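Local coordinates for ultraspiracle (Drosophila melanogaster, PDB 1HG4), which acts as a nuclear hormone receptor and transcription factor, an insect relative of RXR, whose ligand-binding domain here holds a phospholipid and is locked in an inactive conformation, at residues A[31-36]-A[55-60]; A[84-89]-A[257-262]; A[154-159]-A[241-246]; A[63-68]-A[263-268]. All coordinates share one frame; numbering follows the deposited sequence.

Contact 1 comes first along the chain: it folds the loop after helix 11-24 back onto helix 46-68, closing a short loop of 18 residues before any other contact opens. The other three are nested and none cross. Contact 4 opens at the end of helix 46-68 and closes on the C-terminal end of helix 258-266; inside it lies contact 2, between helix 78-100 and the start of that last helix; innermost is contact 3, joining helices 154-171 and 225-250. Contacts 1, 2 and 4 form a continuous patch around helix 258-266, with F32 touching L258 and F262 touching V64. Contact 3 stands apart, with its centre about 27 Å from that of contact 4.

Contact 1. Residues A[31-36]-A[55-60]; sequences TFLRVG and VVNKQL
N57 reaches from helix 46-68 into the irregular loop at F32 and L33 and pairs its amide with main-chain groups there. CG stands anti to the carbonyl carbon (chi1 -70°), which sends the amide off the helix toward the loop. N57 OD1 then takes two donors: L33 N at 2.9 Å, in the carbonyl plane and on a lone pair, and F32 N at 2.9 Å, which approaches from well above that plane. On the other branch, N57 ND2 gives an almost straight bond (177°) to L33 O at 2.8 Å, in the plane of its own amide. An asparagine suits the place because one short, flat group can both donate and accept. With an alanine in its place, F32 N, L33 N and L33 O would probably lose these mates, and the loop would be less tightly tied to the helix. Leucine and valine methyls fill in beside the polar grip: L33 CD2 lies 3.7 Å from V56 CG1, and V56 also touches the bound phospholipid. F32 CB rests 3.8 Å from L60 CD1, and chi1 near 180° (-178°) carries the ring away from helix 46-68 to L258 and L261 of helix 258-266. Three bonds converging on a buried amide should fix both its rotation and the course of the loop, consistent with a loop that holds the last helix in an inactive position.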
# COMPACT_ATOMS: atom_id res chain seq x y z
N THR A 31 -30.44 -16.75 -5.48
CA THR A 31 -31.76 -16.13 -5.45
C THR A 31 -31.86 -14.90 -4.53
O THR A 31 -32.29 -15.01 -3.38
CB THR A 31 -32.84 -17.15 -5.05
OG1 THR A 31 -32.58 -17.61 -3.72
CG2 THR A 31 -32.82 -18.35 -5.99
N PHE A 32 -31.45 -13.74 -5.03
CA PHE A 32 -31.53 -12.52 -4.27
C PHE A 32 -32.78 -11.73 -4.69
O PHE A 32 -33.48 -11.13 -3.86
CB PHE A 32 -30.28 -11.66 -4.50
CG PHE A 32 -30.27 -10.39 -3.69
CD1 PHE A 32 -30.50 -10.42 -2.33
CD2 PHE A 32 -30.02 -9.17 -4.29
CE1 PHE A 32 -30.50 -9.25 -1.57
CE2 PHE A 32 -30.01 -7.99 -3.55
CZ PHE A 32 -30.25 -8.03 -2.19
N LEU A 33 -33.06 -11.72 -5.99
CA LEU A 33 -34.22 -11.01 -6.50
C LEU A 33 -35.37 -11.99 -6.63
O LEU A 33 -35.17 -13.18 -6.87
CB LEU A 33 -33.92 -10.39 -7.87
CG LEU A 33 -33.09 -9.12 -7.94
CD1 LEU A 33 -31.78 -9.31 -7.25
CD2 LEU A 33 -32.85 -8.75 -9.39
N ARG A 34 -36.58 -11.47 -6.47
CA ARG A 34 -37.80 -12.25 -6.59
C ARG A 34 -38.97 -11.37 -6.19
O ARG A 34 -38.84 -10.45 -5.38
CB ARG A 34 -37.76 -13.49 -5.69
CG ARG A 34 -37.45 -13.19 -4.26
CD ARG A 34 -38.06 -14.23 -3.36
NE ARG A 34 -37.75 -13.95 -1.96
CZ ARG A 34 -36.68 -14.42 -1.32
NH1 ARG A 34 -35.82 -15.21 -1.95
NH2 ARG A 34 -36.48 -14.08 -0.05
N VAL A 35 -40.12 -11.64 -6.79
CA VAL A 35 -41.31 -10.85 -6.51
C VAL A 35 -42.14 -11.55 -5.45
O VAL A 35 -42.50 -12.71 -5.61
CB VAL A 35 -42.12 -10.59 -7.83
CG1 VAL A 35 -42.03 -11.79 -8.75
CG2 VAL A 35 -43.56 -10.27 -7.52
N GLY A 36 -42.40 -10.84 -4.36
CA GLY A 36 -43.19 -11.39 -3.27
C GLY A 36 -44.49 -10.61 -3.11
O GLY A 36 -44.72 -9.65 -3.85
N VAL A 55 -32.96 -14.31 -14.41
CA VAL A 55 -31.78 -13.98 -15.20
C VAL A 55 -30.68 -13.39 -14.31
O VAL A 55 -29.54 -13.87 -14.30
CB VAL A 55 -32.11 -12.97 -16.31
CG1 VAL A 55 -30.83 -12.36 -16.87
CG2 VAL A 55 -32.88 -13.66 -17.44
N VAL A 56 -31.03 -12.37 -13.54
CA VAL A 56 -30.07 -11.73 -12.66
C VAL A 56 -29.54 -12.70 -11.60
O VAL A 56 -28.35 -12.68 -11.31
CB VAL A 56 -30.70 -10.50 -11.97
CG1 VAL A 56 -29.70 -9.84 -11.05
CG2 VAL A 56 -31.14 -9.51 -13.02
N ASN A 57 -30.41 -13.54 -11.02
CA ASN A 57 -29.96 -14.48 -10.00
C ASN A 57 -28.93 -15.48 -10.54
O ASN A 57 -28.08 -15.95 -9.79
CB ASN A 57 -31.15 -15.23 -9.37
CG ASN A 57 -32.04 -14.33 -8.50
OD1 ASN A 57 -31.57 -13.39 -7.87
ND2 ASN A 57 -33.33 -14.65 -8.44
N LYS A 58 -29.02 -15.79 -11.83
CA LYS A 58 -28.06 -16.71 -12.44
C LYS A 58 -26.73 -15.99 -12.69
O LYS A 58 -25.66 -16.56 -12.53
CB LYS A 58 -28.61 -17.27 -13.76
CG LYS A 58 -29.78 -18.21 -13.59
CD LYS A 58 -30.21 -18.87 -14.90
CE LYS A 58 -31.42 -19.79 -14.66
NZ LYS A 58 -31.87 -20.54 -15.87
N GLN A 59 -26.81 -14.72 -13.08
CA GLN A 59 -25.60 -13.95 -13.32
C GLN A 59 -24.89 -13.69 -12.00
O GLN A 59 -23.66 -13.57 -11.97
CB GLN A 59 -25.94 -12.63 -14.03
CG GLN A 59 -26.49 -12.85 -15.44
CD GLN A 59 -26.68 -11.56 -16.20
OE1 GLN A 59 -26.49 -10.46 -15.66
NE2 GLN A 59 -27.06 -11.68 -17.47
N LEU A 60 -25.65 -13.61 -10.92
CA LEU A 60 -25.08 -13.39 -9.60
C LEU A 60 -24.28 -14.62 -9.18
O LEU A 60 -23.16 -14.50 -8.67
CB LEU A 60 -26.17 -13.11 -8.57
CG LEU A 60 -26.56 -11.66 -8.32
CD1 LEU A 60 -27.73 -11.61 -7.34
CD2 LEU A 60 -25.36 -10.89 -7.76

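Contact 2. Residues A[84-89]-A[257-262]; sequences LLKAAW and PLEELF
L85 and K86 lie on helix 78-100, which forms one wall of the groove that receives coactivator helices in nuclear receptors; here L258, E259 and F262 of the chain's own last helix lie against it. L258, L261 and F262 are spaced like the LxxLL residues of a coactivator, and a last helix lying in the groove is consistent with an inactive receptor. The two short helical segments run at 116° to each other, their axes 9.9 Å apart. F262 is held on both faces of its ring: L85 CB sits over one, 3.8 Å from the ring centroid in a CH-pi contact, and L258 CD1 of its own helix lies over the opposite one. W89 CB meets the ring edge, 4.2 Å from F262 CZ. The W89 indole in turn receives L258 CD2 over a face, 3.7 Å from the centroid of its five-membered ring. Its CG stands between N and the carbonyl carbon (chi1 81°), which places the buried indole between L258 and the ligand pocket, where it touches the phospholipid. Toward solvent, K86 bends at chi2 and chi4 to bring K86 NZ to E259 OE2 in a salt bridge, at a modelled 2.5 Å that is too short to be taken literally. A methionine in place of K86 would probably leave the E259 carboxylate without this partner. Apolar packing thus supplies the buried centre, and one pair of opposite charges at its border favours a particular seating of the helix.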
# COMPACT_ATOMS: atom_id res chain seq x y z
N LEU A 84 -16.33 -7.17 -0.94
CA LEU A 84 -15.98 -6.83 -2.32
C LEU A 84 -17.12 -7.14 -3.26
O LEU A 84 -17.44 -6.34 -4.14
CB LEU A 84 -14.72 -7.59 -2.75
CG LEU A 84 -13.44 -7.19 -2.00
CD1 LEU A 84 -12.31 -8.16 -2.29
CD2 LEU A 84 -13.06 -5.78 -2.40
N LEU A 85 -17.73 -8.31 -3.09
CA LEU A 85 -18.83 -8.71 -3.94
C LEU A 85 -20.06 -7.82 -3.72
O LEU A 85 -20.75 -7.46 -4.67
CB LEU A 85 -19.19 -10.18 -3.68
CG LEU A 85 -18.19 -11.20 -4.22
CD1 LEU A 85 -18.53 -12.59 -3.71
CD2 LEU A 85 -18.20 -11.17 -5.73
N LYS A 86 -20.33 -7.47 -2.47
CA LYS A 86 -21.47 -6.63 -2.14
C LYS A 86 -21.32 -5.24 -2.75
O LYS A 86 -22.31 -4.59 -3.13
CB LYS A 86 -21.61 -6.53 -0.62
CG LYS A 86 -22.65 -5.55 -0.14
CD LYS A 86 -24.05 -6.02 -0.47
CE LYS A 86 -25.08 -4.96 -0.09
NZ LYS A 86 -24.87 -4.49 1.32
N ALA A 87 -20.09 -4.76 -2.85
CA ALA A 87 -19.85 -3.43 -3.39
C ALA A 87 -19.80 -3.37 -4.91
O ALA A 87 -20.18 -2.38 -5.49
CB ALA A 87 -18.56 -2.85 -2.80
N ALA A 88 -19.37 -4.44 -5.57
CA ALA A 88 -19.27 -4.39 -7.02
C ALA A 88 -20.32 -5.12 -7.87
O ALA A 88 -20.40 -4.87 -9.07
CB ALA A 88 -17.85 -4.86 -7.46
N TRP A 89 -21.14 -6.00 -7.28
CA TRP A 89 -22.11 -6.76 -8.08
C TRP A 89 -22.95 -6.01 -9.11
O TRP A 89 -22.96 -6.39 -10.29
CB TRP A 89 -23.03 -7.62 -7.19
CG TRP A 89 -24.19 -6.95 -6.52
CD1 TRP A 89 -24.19 -6.29 -5.32
CD2 TRP A 89 -25.56 -6.97 -6.95
NE1 TRP A 89 -25.47 -5.91 -4.97
CE2 TRP A 89 -26.33 -6.32 -5.96
CE3 TRP A 89 -26.21 -7.49 -8.08
CZ2 TRP A 89 -27.72 -6.16 -6.06
CZ3 TRP A 89 -27.60 -7.33 -8.18
CH2 TRP A 89 -28.34 -6.67 -7.18
N PRO A 257 -30.15 -10.94 3.91
CA PRO A 257 -29.13 -10.00 3.44
C PRO A 257 -28.18 -10.67 2.45
O PRO A 257 -27.68 -11.77 2.71
CB PRO A 257 -28.44 -9.56 4.72
CG PRO A 257 -28.55 -10.79 5.58
CD PRO A 257 -29.97 -11.24 5.35
N LEU A 258 -27.94 -9.99 1.34
CA LEU A 258 -27.07 -10.49 0.28
C LEU A 258 -25.74 -10.99 0.82
O LEU A 258 -25.20 -11.99 0.33
CB LEU A 258 -26.85 -9.39 -0.77
CG LEU A 258 -26.12 -9.69 -2.08
CD1 LEU A 258 -26.81 -10.80 -2.86
CD2 LEU A 258 -26.08 -8.41 -2.91
N GLU A 259 -25.20 -10.31 1.83
CA GLU A 259 -23.94 -10.72 2.44
C GLU A 259 -23.97 -12.22 2.77
O GLU A 259 -23.02 -12.95 2.47
CB GLU A 259 -23.67 -9.96 3.73
CG GLU A 259 -23.29 -8.50 3.58
CD GLU A 259 -24.45 -7.64 3.10
OE1 GLU A 259 -25.61 -7.94 3.48
OE2 GLU A 259 -24.19 -6.67 2.36
N GLU A 260 -25.06 -12.66 3.39
CA GLU A 260 -25.21 -14.06 3.77
C GLU A 260 -25.19 -14.98 2.56
O GLU A 260 -24.54 -16.02 2.58
CB GLU A 260 -26.50 -14.27 4.55
CG GLU A 260 -26.43 -13.86 6.01
CD GLU A 260 -27.77 -14.04 6.72
OE1 GLU A 260 -28.40 -15.11 6.53
OE2 GLU A 260 -28.18 -13.11 7.46
N LEU A 261 -25.92 -14.60 1.52
CA LEU A 261 -25.99 -15.42 0.32
C LEU A 261 -24.61 -15.59 -0.32
O LEU A 261 -24.27 -16.68 -0.77
CB LEU A 261 -26.99 -14.81 -0.67
CG LEU A 261 -28.48 -14.78 -0.27
CD1 LEU A 261 -28.67 -14.07 1.05
CD2 LEU A 261 -29.27 -14.05 -1.34
N PHE A 262 -23.83 -14.52 -0.34
CA PHE A 262 -22.48 -14.56 -0.90
C PHE A 262 -21.59 -15.46 -0.04
O PHE A 262 -20.86 -16.32 -0.54
CB PHE A 262 -21.86 -13.16 -0.94
CG PHE A 262 -22.33 -12.31 -2.08
CD1 PHE A 262 -22.69 -12.88 -3.30
CD2 PHE A 262 -22.36 -10.92 -1.96
CE1 PHE A 262 -23.09 -12.08 -4.38
CE2 PHE A 262 -22.75 -10.10 -3.03
CZ PHE A 262 -23.11 -10.68 -4.25

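Contact 3. Residues A[154-159]-A[241-246]; sequences SAIFDR and LKCQDH
I156 faces C243 across two helices that run nearly antiparallel, the axes of their short segments 10.8 Å apart with 156° between their directions. The contact hangs largely on one methyl group. I156 chi1, at -144°, lies away from the usual staggered values, which may mean some strain, and chi2 of 157° carries CD1 outward to the other helix. There I156 CD1 lies 3.4 Å from K242 CB, 3.4 Å from C243 SG and 3.3 Å from the backbone C243 N. I156 CD1 also meets the H246 ring at its edge, 3.8 Å from H246 CD2. Isoleucine suits this place because its longer branch reaches across the gap, while the slim cysteine leaves room. Beside the isoleucine, R159 and K242 cross at about a right angle, with R159 NH1 within 3.3 Å of K242 NZ, two donors of like charge and not bonded. E163, in a salt bridge with R159 NE, probably eases this repulsion, and K242 NZ has a weak hydrogen bond to S238 OG. C243 belongs to the ligand pocket and packs on I90 and I94 of helix 78-100; H246 touches the phospholipid. F157, turned away from this contact, packs on R145 and A148 of helix 145-151.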
# COMPACT_ATOMS: atom_id res chain seq x y z
N SER A 154 -37.34 4.05 -17.90
CA SER A 154 -36.71 4.41 -19.15
C SER A 154 -35.52 5.35 -18.97
O SER A 154 -34.65 5.41 -19.83
CB SER A 154 -37.73 5.05 -20.08
OG SER A 154 -38.37 6.17 -19.47
N ALA A 155 -35.47 6.08 -17.86
CA ALA A 155 -34.36 7.02 -17.63
C ALA A 155 -33.06 6.24 -17.40
O ALA A 155 -32.01 6.60 -17.93
CB ALA A 155 -34.66 7.91 -16.42
N ILE A 156 -33.14 5.17 -16.62
CA ILE A 156 -31.98 4.35 -16.34
C ILE A 156 -31.68 3.48 -17.55
O ILE A 156 -30.55 3.03 -17.74
CB ILE A 156 -32.20 3.48 -15.09
CG1 ILE A 156 -30.89 3.36 -14.32
CG2 ILE A 156 -32.71 2.10 -15.46
CD1 ILE A 156 -31.08 3.05 -12.87
N PHE A 157 -32.70 3.24 -18.37
CA PHE A 157 -32.58 2.45 -19.60
C PHE A 157 -31.76 3.31 -20.56
O PHE A 157 -30.80 2.84 -21.19
CB PHE A 157 -33.98 2.20 -20.19
CG PHE A 157 -34.00 1.41 -21.48
CD1 PHE A 157 -33.76 2.05 -22.71
CD2 PHE A 157 -34.35 0.07 -21.49
CE1 PHE A 157 -33.88 1.35 -23.92
CE2 PHE A 157 -34.48 -0.65 -22.69
CZ PHE A 157 -34.24 -0.01 -23.91
N ASP A 158 -32.12 4.58 -20.66
CA ASP A 158 -31.43 5.49 -21.56
C ASP A 158 -29.99 5.81 -21.20
O ASP A 158 -29.12 5.71 -22.06
CB ASP A 158 -32.20 6.81 -21.70
CG ASP A 158 -33.40 6.68 -22.61
OD1 ASP A 158 -33.27 6.02 -23.67
OD2 ASP A 158 -34.46 7.23 -22.27
N ARG A 159 -29.71 6.17 -19.96
CA ARG A 159 -28.33 6.50 -19.65
C ARG A 159 -27.39 5.30 -19.72
O ARG A 159 -26.21 5.46 -19.94
CB ARG A 159 -28.21 7.27 -18.32
CG ARG A 159 -29.13 6.88 -17.20
CD ARG A 159 -29.10 7.99 -16.12
NE ARG A 159 -27.75 8.51 -15.88
CZ ARG A 159 -27.12 8.48 -14.71
NH1 ARG A 159 -27.71 7.95 -13.64
NH2 ARG A 159 -25.89 8.96 -14.61
N LEU A 241 -25.79 3.03 -8.83
CA LEU A 241 -26.42 3.44 -7.58
C LEU A 241 -27.93 3.67 -7.76
O LEU A 241 -28.71 3.36 -6.87
CB LEU A 241 -25.75 4.71 -7.04
CG LEU A 241 -24.31 4.49 -6.51
CD1 LEU A 241 -23.62 5.83 -6.21
CD2 LEU A 241 -24.37 3.62 -5.25
N LYS A 242 -28.33 4.20 -8.92
CA LYS A 242 -29.75 4.42 -9.19
C LYS A 242 -30.47 3.07 -9.33
O LYS A 242 -31.61 2.93 -8.87
CB LYS A 242 -29.95 5.24 -10.46
CG LYS A 242 -29.02 6.44 -10.57
CD LYS A 242 -29.14 7.40 -9.38
CE LYS A 242 -27.93 8.35 -9.31
NZ LYS A 242 -27.80 9.14 -10.56
N CYS A 243 -29.82 2.09 -9.96
CA CYS A 243 -30.41 0.77 -10.12
C CYS A 243 -30.75 0.18 -8.76
O CYS A 243 -31.82 -0.39 -8.55
CB CYS A 243 -29.46 -0.19 -10.84
SG CYS A 243 -29.37 0.10 -12.58
N GLN A 244 -29.81 0.30 -7.83
CA GLN A 244 -30.03 -0.21 -6.50
C GLN A 244 -31.24 0.46 -5.87
O GLN A 244 -32.05 -0.21 -5.23
CB GLN A 244 -28.81 0.01 -5.61
CG GLN A 244 -28.88 -0.82 -4.37
CD GLN A 244 -27.64 -0.71 -3.57
OE1 GLN A 244 -27.36 0.33 -2.99
NE2 GLN A 244 -26.85 -1.78 -3.56
N ASP A 245 -31.35 1.78 -6.04
CA ASP A 245 -32.49 2.52 -5.48
C ASP A 245 -33.80 1.94 -6.02
O ASP A 245 -34.74 1.74 -5.26
CB ASP A 245 -32.41 4.00 -5.83
CG ASP A 245 -31.45 4.77 -4.92
OD1 ASP A 245 -31.23 4.33 -3.78
OD2 ASP A 245 -30.94 5.83 -5.36
N HIS A 246 -33.84 1.69 -7.31
CA HIS A 246 -35.03 1.10 -7.92
C HIS A 246 -35.36 -0.25 -7.31
O HIS A 246 -36.51 -0.55 -7.04
CB HIS A 246 -34.83 0.94 -9.42
CG HIS A 246 -35.09 2.19 -10.20
ND1 HIS A 246 -36.35 2.73 -10.32
CD2 HIS A 246 -34.26 3.03 -10.85
CE1 HIS A 246 -36.29 3.84 -11.03
NE2 HIS A 246 -35.02 4.05 -11.36

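Contact 4. Residues A[63-68]-A[263-268]; sequences MVEYAR and LEQLEA
V64, E65 and R68, near the C-terminal end of helix 46-68, receive the end of helix 258-266 at Q265, L266 and A268, on the coactivator groove of the nuclear receptor fold. The apolar part is small: V64 CG1 meets L266 CD2 at 4.0 Å, branched methyls suited to filling a buried seam. V64 CB also packs against the glutamine's amide, 3.4 Å from Q265 NE2. The charged part lies within helix 46-68, where R68 grips E65 side-on with two nitrogens. R68 NE donates to E65 OE1 at 3.1 Å, in the guanidinium plane, and R68 NH2 reaches the syn lone pair of E65 OE2 at 2.9 Å. This bidentate hold fixes the rotation of the guanidinium and leaves its far end turned to helix 258-266. Hydrogen bonds to main-chain carbonyls follow, all weak and bent: R68 NH1 reaches L266 O at 2.8 Å and A268 O at 2.9 Å, both near the guanidinium plane, while R68 NH2 approaches Q265 O. An arginine suits this spot, since its cluster of N-H groups can serve the carbonyls gathered where the helix ends, consistent with the charge-clamp lysine that caps a coactivator helix in related receptors. The remaining bond joins two side chains. A chi1 of -167° sends the extended Q265 chain straight out from its helix, its carboxamide nearly coplanar with the E65 carboxylate, and Q265 NE2 points almost straight (170°) at the anti lone pair of E65 OE2, 2.7 Å away.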
# COMPACT_ATOMS: atom_id res chain seq x y z
N MET A 63 -21.17 -14.71 -11.05
CA MET A 63 -20.27 -13.67 -10.58
C MET A 63 -19.43 -14.16 -9.42
O MET A 63 -18.22 -13.92 -9.37
CB MET A 63 -21.07 -12.44 -10.13
CG MET A 63 -20.18 -11.30 -9.68
SD MET A 63 -21.10 -10.01 -8.85
CE MET A 63 -22.24 -9.53 -10.19
N VAL A 64 -20.08 -14.83 -8.48
CA VAL A 64 -19.38 -15.37 -7.31
C VAL A 64 -18.29 -16.35 -7.74
O VAL A 64 -17.17 -16.29 -7.24
CB VAL A 64 -20.38 -16.07 -6.34
CG1 VAL A 64 -19.63 -16.80 -5.25
CG2 VAL A 64 -21.31 -15.03 -5.74
N GLU A 65 -18.61 -17.23 -8.69
CA GLU A 65 -17.62 -18.20 -9.17
C GLU A 65 -16.54 -17.50 -9.95
O GLU A 65 -15.38 -17.94 -9.98
CB GLU A 65 -18.29 -19.27 -10.02
CG GLU A 65 -19.28 -20.15 -9.24
CD GLU A 65 -18.72 -20.70 -7.94
OE1 GLU A 65 -17.57 -21.20 -7.93
OE2 GLU A 65 -19.43 -20.65 -6.93
N TYR A 66 -16.90 -16.40 -10.58
CA TYR A 66 -15.95 -15.59 -11.34
C TYR A 66 -14.89 -15.04 -10.38
O TYR A 66 -13.69 -15.21 -10.62
CB TYR A 66 -16.69 -14.44 -12.03
CG TYR A 66 -15.86 -13.21 -12.29
CD1 TYR A 66 -14.85 -13.20 -13.25
CD2 TYR A 66 -16.11 -12.02 -11.60
CE1 TYR A 66 -14.10 -12.04 -13.52
CE2 TYR A 66 -15.38 -10.86 -11.85
CZ TYR A 66 -14.38 -10.87 -12.81
OH TYR A 66 -13.72 -9.69 -13.08
N ALA A 67 -15.33 -14.39 -9.31
CA ALA A 67 -14.42 -13.82 -8.31
C ALA A 67 -13.60 -14.93 -7.66
O ALA A 67 -12.43 -14.75 -7.34
CB ALA A 67 -15.22 -13.08 -7.24
N ARG A 68 -14.21 -16.09 -7.48
CA ARG A 68 -13.51 -17.20 -6.87
C ARG A 68 -12.26 -17.62 -7.66
O ARG A 68 -11.27 -18.07 -7.08
CB ARG A 68 -14.45 -18.39 -6.72
CG ARG A 68 -13.74 -19.68 -6.39
CD ARG A 68 -14.37 -20.36 -5.22
NE ARG A 68 -15.72 -20.85 -5.47
CZ ARG A 68 -16.54 -21.24 -4.50
NH1 ARG A 68 -16.12 -21.20 -3.25
NH2 ARG A 68 -17.77 -21.65 -4.78
N LEU A 263 -21.66 -15.25 1.27
CA LEU A 263 -20.87 -16.02 2.22
C LEU A 263 -21.14 -17.51 2.08
O LEU A 263 -20.22 -18.33 2.12
CB LEU A 263 -21.21 -15.59 3.65
CG LEU A 263 -20.08 -15.50 4.66
CD1 LEU A 263 -20.68 -15.25 6.04
CD2 LEU A 263 -19.26 -16.76 4.67
N GLU A 264 -22.41 -17.86 1.91
CA GLU A 264 -22.80 -19.25 1.79
C GLU A 264 -22.30 -19.91 0.51
O GLU A 264 -21.88 -21.07 0.54
CB GLU A 264 -24.32 -19.38 1.93
CG GLU A 264 -24.85 -18.71 3.20
CD GLU A 264 -26.33 -18.95 3.46
OE1 GLU A 264 -27.12 -18.91 2.49
OE2 GLU A 264 -26.69 -19.16 4.65
N GLN A 265 -22.33 -19.19 -0.61
CA GLN A 265 -21.84 -19.79 -1.85
C GLN A 265 -20.32 -19.92 -1.77
O GLN A 265 -19.76 -20.92 -2.20
CB GLN A 265 -22.23 -18.97 -3.08
CG GLN A 265 -22.01 -19.73 -4.39
CD GLN A 265 -22.44 -18.96 -5.62
OE1 GLN A 265 -23.44 -18.25 -5.60
NE2 GLN A 265 -21.70 -19.13 -6.72
N LEU A 266 -19.66 -18.91 -1.21
CA LEU A 266 -18.21 -18.95 -1.09
C LEU A 266 -17.75 -20.11 -0.22
O LEU A 266 -16.81 -20.82 -0.58
CB LEU A 266 -17.68 -17.62 -0.53
CG LEU A 266 -17.64 -16.48 -1.54
CD1 LEU A 266 -17.31 -15.17 -0.86
CD2 LEU A 266 -16.65 -16.80 -2.64
N GLU A 267 -18.42 -20.31 0.91
CA GLU A 267 -18.06 -21.39 1.83
C GLU A 267 -18.39 -22.76 1.26
O GLU A 267 -18.08 -23.78 1.86
CB GLU A 267 -18.77 -21.23 3.18
CG GLU A 267 -18.31 -20.02 3.98
CD GLU A 267 -19.08 -19.86 5.29
OE1 GLU A 267 -20.32 -19.78 5.25
OE2 GLU A 267 -18.43 -19.81 6.36
N ALA A 268 -19.00 -22.77 0.09
CA ALA A 268 -19.37 -24.02 -0.55
C ALA A 268 -18.43 -24.29 -1.71
O ALA A 268 -17.80 -23.38 -2.24
CB ALA A 268 -20.80 -23.96 -1.04